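Porin B (Pseudomonas putida, PDB 4GEY) probably lets glucose and related sugars cross the outer membrane, acting as a carbohydrate-selective beta-barrel channel. Local coordinates at residues D47-V52 / G429-S434. The protein carries 2 engineered substitutions. Numbering follows the deposited sequence.
Sequences DYVGEV and GLKIQS. With C8E ((hydroxyethyloxy)tri(ethyloxy)octane), chain I.
Three groups besides E51 grip the ammonium of K431. K431 NZ lies 3.2 Å from E51 OE2 in a salt bridge, makes a second one with E121, and donates to the backbone carbonyls of C163 and F165. Lysine and glutamate run side by side off the same face of the sheet. K431 is fully extended, CG anti to its own backbone N (chi1 178°), and its methylenes pass along E51, with CG of the lysine 3.8 Å from CG of the glutamate. The other carboxylate oxygen, E51 OE1, accepts from the backbone N of V122, which fixes the rotation of the group; with E121 OE1 close to OE2, the lysine charge probably offsets two acids. V49 leans across the same lysine, CG1 at 4.2 Å from K431 CE.

On the opposite face, Y48 lays its ring over G50, where no side chain intervenes. I432 CG2 meets the ring edge at Y48 CE2, 4.0 Å away, while C8E C11 sits 3.7 Å above the ring plane, on the face away from G50, so detergent covers this lipid-side aromatic. Farther along, V52 CB and L430 CB pack at 4.2 Å.

Between the faces, Y48/S434, G50/I432 and V52/L430 each exchange paired N-H...O bonds between strands running antiparallel at 175°. This first-to-last strand seam closes the porin barrel, with the K431–E51 pair facing the channel beside the E121 and V122 of the glucose pocket.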
loop_
_atom_site.group_PDB
_atom_site.type_symbol
_atom_site.label_atom_id
_atom_site.label_comp_id
_atom_site.label_asym_id
_atom_site.label_seq_id
_atom_site.Cartn_x
_atom_site.Cartn_y
_atom_site.Cartn_z
ATOM N N ASP A 47 -0.581 1.819 -17.808
ATOM C CA ASP A 47 -1.142 0.696 -17.076
ATOM C C ASP A 47 -2.471 1.040 -16.444
ATOM O O ASP A 47 -2.651 2.141 -15.921
ATOM C CB ASP A 47 -0.169 0.268 -16.004
ATOM C CG ASP A 47 1.148 -0.140 -16.579
ATOM O OD1 ASP A 47 1.117 -0.917 -17.549
ATOM O OD2 ASP A 47 2.203 0.329 -16.096
ATOM N N TYR A 48 -3.395 0.084 -16.478
ATOM C CA TYR A 48 -4.725 0.282 -15.921
ATOM C C TYR A 48 -5.048 -0.676 -14.791
ATOM O O TYR A 48 -4.701 -1.851 -14.849
ATOM C CB TYR A 48 -5.752 0.100 -17.027
ATOM C CG TYR A 48 -7.179 0.062 -16.547
ATOM C CD1 TYR A 48 -7.882 1.233 -16.315
ATOM C CD2 TYR A 48 -7.828 -1.145 -16.350
ATOM C CE1 TYR A 48 -9.191 1.197 -15.894
ATOM C CE2 TYR A 48 -9.122 -1.190 -15.925
ATOM C CZ TYR A 48 -9.797 -0.022 -15.705
ATOM O OH TYR A 48 -11.090 -0.083 -15.284
ATOM N N VAL A 49 -5.729 -0.179 -13.769
ATOM C CA VAL A 49 -6.232 -1.041 -12.700
ATOM C C VAL A 49 -7.656 -0.648 -12.392
ATOM O O VAL A 49 -7.917 0.509 -12.089
ATOM C CB VAL A 49 -5.407 -0.920 -11.379
ATOM C CG1 VAL A 49 -6.011 -1.806 -10.291
ATOM C CG2 VAL A 49 -3.958 -1.268 -11.611
ATOM N N GLY A 50 -8.579 -1.602 -12.478
ATOM C CA GLY A 50 -9.956 -1.332 -12.118
ATOM C C GLY A 50 -10.391 -2.272 -11.013
ATOM O O GLY A 50 -10.153 -3.473 -11.110
ATOM N N GLU A 51 -11.006 -1.728 -9.962
ATOM C CA GLU A 51 -11.546 -2.542 -8.877
ATOM C C GLU A 51 -13.042 -2.323 -8.604
ATOM O O GLU A 51 -13.479 -1.198 -8.342
ATOM C CB GLU A 51 -10.745 -2.317 -7.599
ATOM C CG GLU A 51 -9.468 -3.129 -7.537
ATOM C CD GLU A 51 -8.374 -2.459 -6.728
ATOM O OE1 GLU A 51 -8.692 -1.618 -5.850
ATOM O OE2 GLU A 51 -7.192 -2.772 -6.988
ATOM N N VAL A 52 -13.818 -3.406 -8.660
ATOM C CA VAL A 52 -15.244 -3.374 -8.343
ATOM C C VAL A 52 -15.493 -4.013 -6.989
ATOM O O VAL A 52 -14.876 -5.024 -6.667
ATOM C CB VAL A 52 -16.061 -4.189 -9.359
ATOM C CG1 VAL A 52 -17.540 -4.129 -9.021
ATOM C CG2 VAL A 52 -15.815 -3.688 -10.765
ATOM N N GLY A 429 -15.620 -8.866 -4.915
ATOM C CA GLY A 429 -14.761 -7.972 -5.655
ATOM C C GLY A 429 -14.386 -8.523 -7.014
ATOM O O GLY A 429 -14.468 -9.724 -7.244
ATOM N N LEU A 430 -14.001 -7.632 -7.920
ATOM C CA LEU A 430 -13.418 -8.006 -9.202
ATOM C C LEU A 430 -12.273 -7.038 -9.470
ATOM O O LEU A 430 -12.460 -5.815 -9.498
ATOM C CB LEU A 430 -14.455 -7.932 -10.334
ATOM C CG LEU A 430 -13.937 -8.280 -11.743
ATOM C CD1 LEU A 430 -13.310 -9.669 -11.744
ATOM C CD2 LEU A 430 -15.020 -8.207 -12.812
ATOM N N LYS A 431 -11.077 -7.574 -9.645
ATOM C CA LYS A 431 -9.920 -6.720 -9.862
ATOM C C LYS A 431 -9.344 -6.989 -11.236
ATOM O O LYS A 431 -9.138 -8.140 -11.616
ATOM C CB LYS A 431 -8.867 -6.924 -8.762
ATOM C CG LYS A 431 -7.627 -6.091 -8.959
ATOM C CD LYS A 431 -6.799 -5.977 -7.681
ATOM C CE LYS A 431 -5.490 -5.258 -7.963
ATOM N NZ LYS A 431 -4.761 -4.875 -6.736
ATOM N N ILE A 432 -9.108 -5.916 -11.975
ATOM C CA ILE A 432 -8.595 -5.988 -13.335
ATOM C C ILE A 432 -7.267 -5.250 -13.446
ATOM O O ILE A 432 -7.131 -4.122 -12.952
ATOM C CB ILE A 432 -9.564 -5.324 -14.321
ATOM C CG1 ILE A 432 -10.872 -6.093 -14.396
ATOM C CG2 ILE A 432 -8.939 -5.221 -15.703
ATOM C CD1 ILE A 432 -11.699 -5.680 -15.589
ATOM N N GLN A 433 -6.291 -5.877 -14.099
ATOM C CA GLN A 433 -5.004 -5.243 -14.343
ATOM C C GLN A 433 -4.661 -5.350 -15.803
ATOM O O GLN A 433 -4.692 -6.433 -16.368
ATOM C CB GLN A 433 -3.909 -5.905 -13.522
ATOM C CG GLN A 433 -4.058 -5.716 -12.038
ATOM C CD GLN A 433 -3.163 -6.654 -11.260
ATOM O OE1 GLN A 433 -2.976 -7.806 -11.649
ATOM N NE2 GLN A 433 -2.593 -6.169 -10.162
ATOM N N SER A 434 -4.320 -4.233 -16.425
ATOM C CA SER A 434 -3.949 -4.277 -17.830
ATOM C C SER A 434 -2.903 -3.236 -18.240
ATOM O O SER A 434 -2.912 -2.095 -17.756
ATOM C CB SER A 434 -5.188 -4.129 -18.697
ATOM O OG SER A 434 -4.841 -4.377 -20.039
HETATM C C2 C8E I . -11.863 7.928 -16.084
HETATM C C3 C8E I . -12.803 6.939 -15.398
HETATM C C4 C8E I . -14.157 6.833 -16.106
HETATM C C5 C8E I . -14.564 5.371 -16.293
HETATM C C6 C8E I . -14.164 4.845 -17.669
HETATM C C7 C8E I . -13.405 3.520 -17.579
HETATM C C8 C8E I . -12.958 3.031 -18.957
HETATM O O9 C8E I . -11.731 2.322 -18.908
HETATM C C10 C8E I . -11.846 0.913 -19.041
HETATM C C11 C8E I . -10.468 0.293 -19.325
HETATM O O12 C8E I . -10.484 -1.130 -19.292
HETATM C C13 C8E I . -9.338 -1.730 -19.881
HETATM C C14 C8E I . -9.600 -3.176 -20.314
#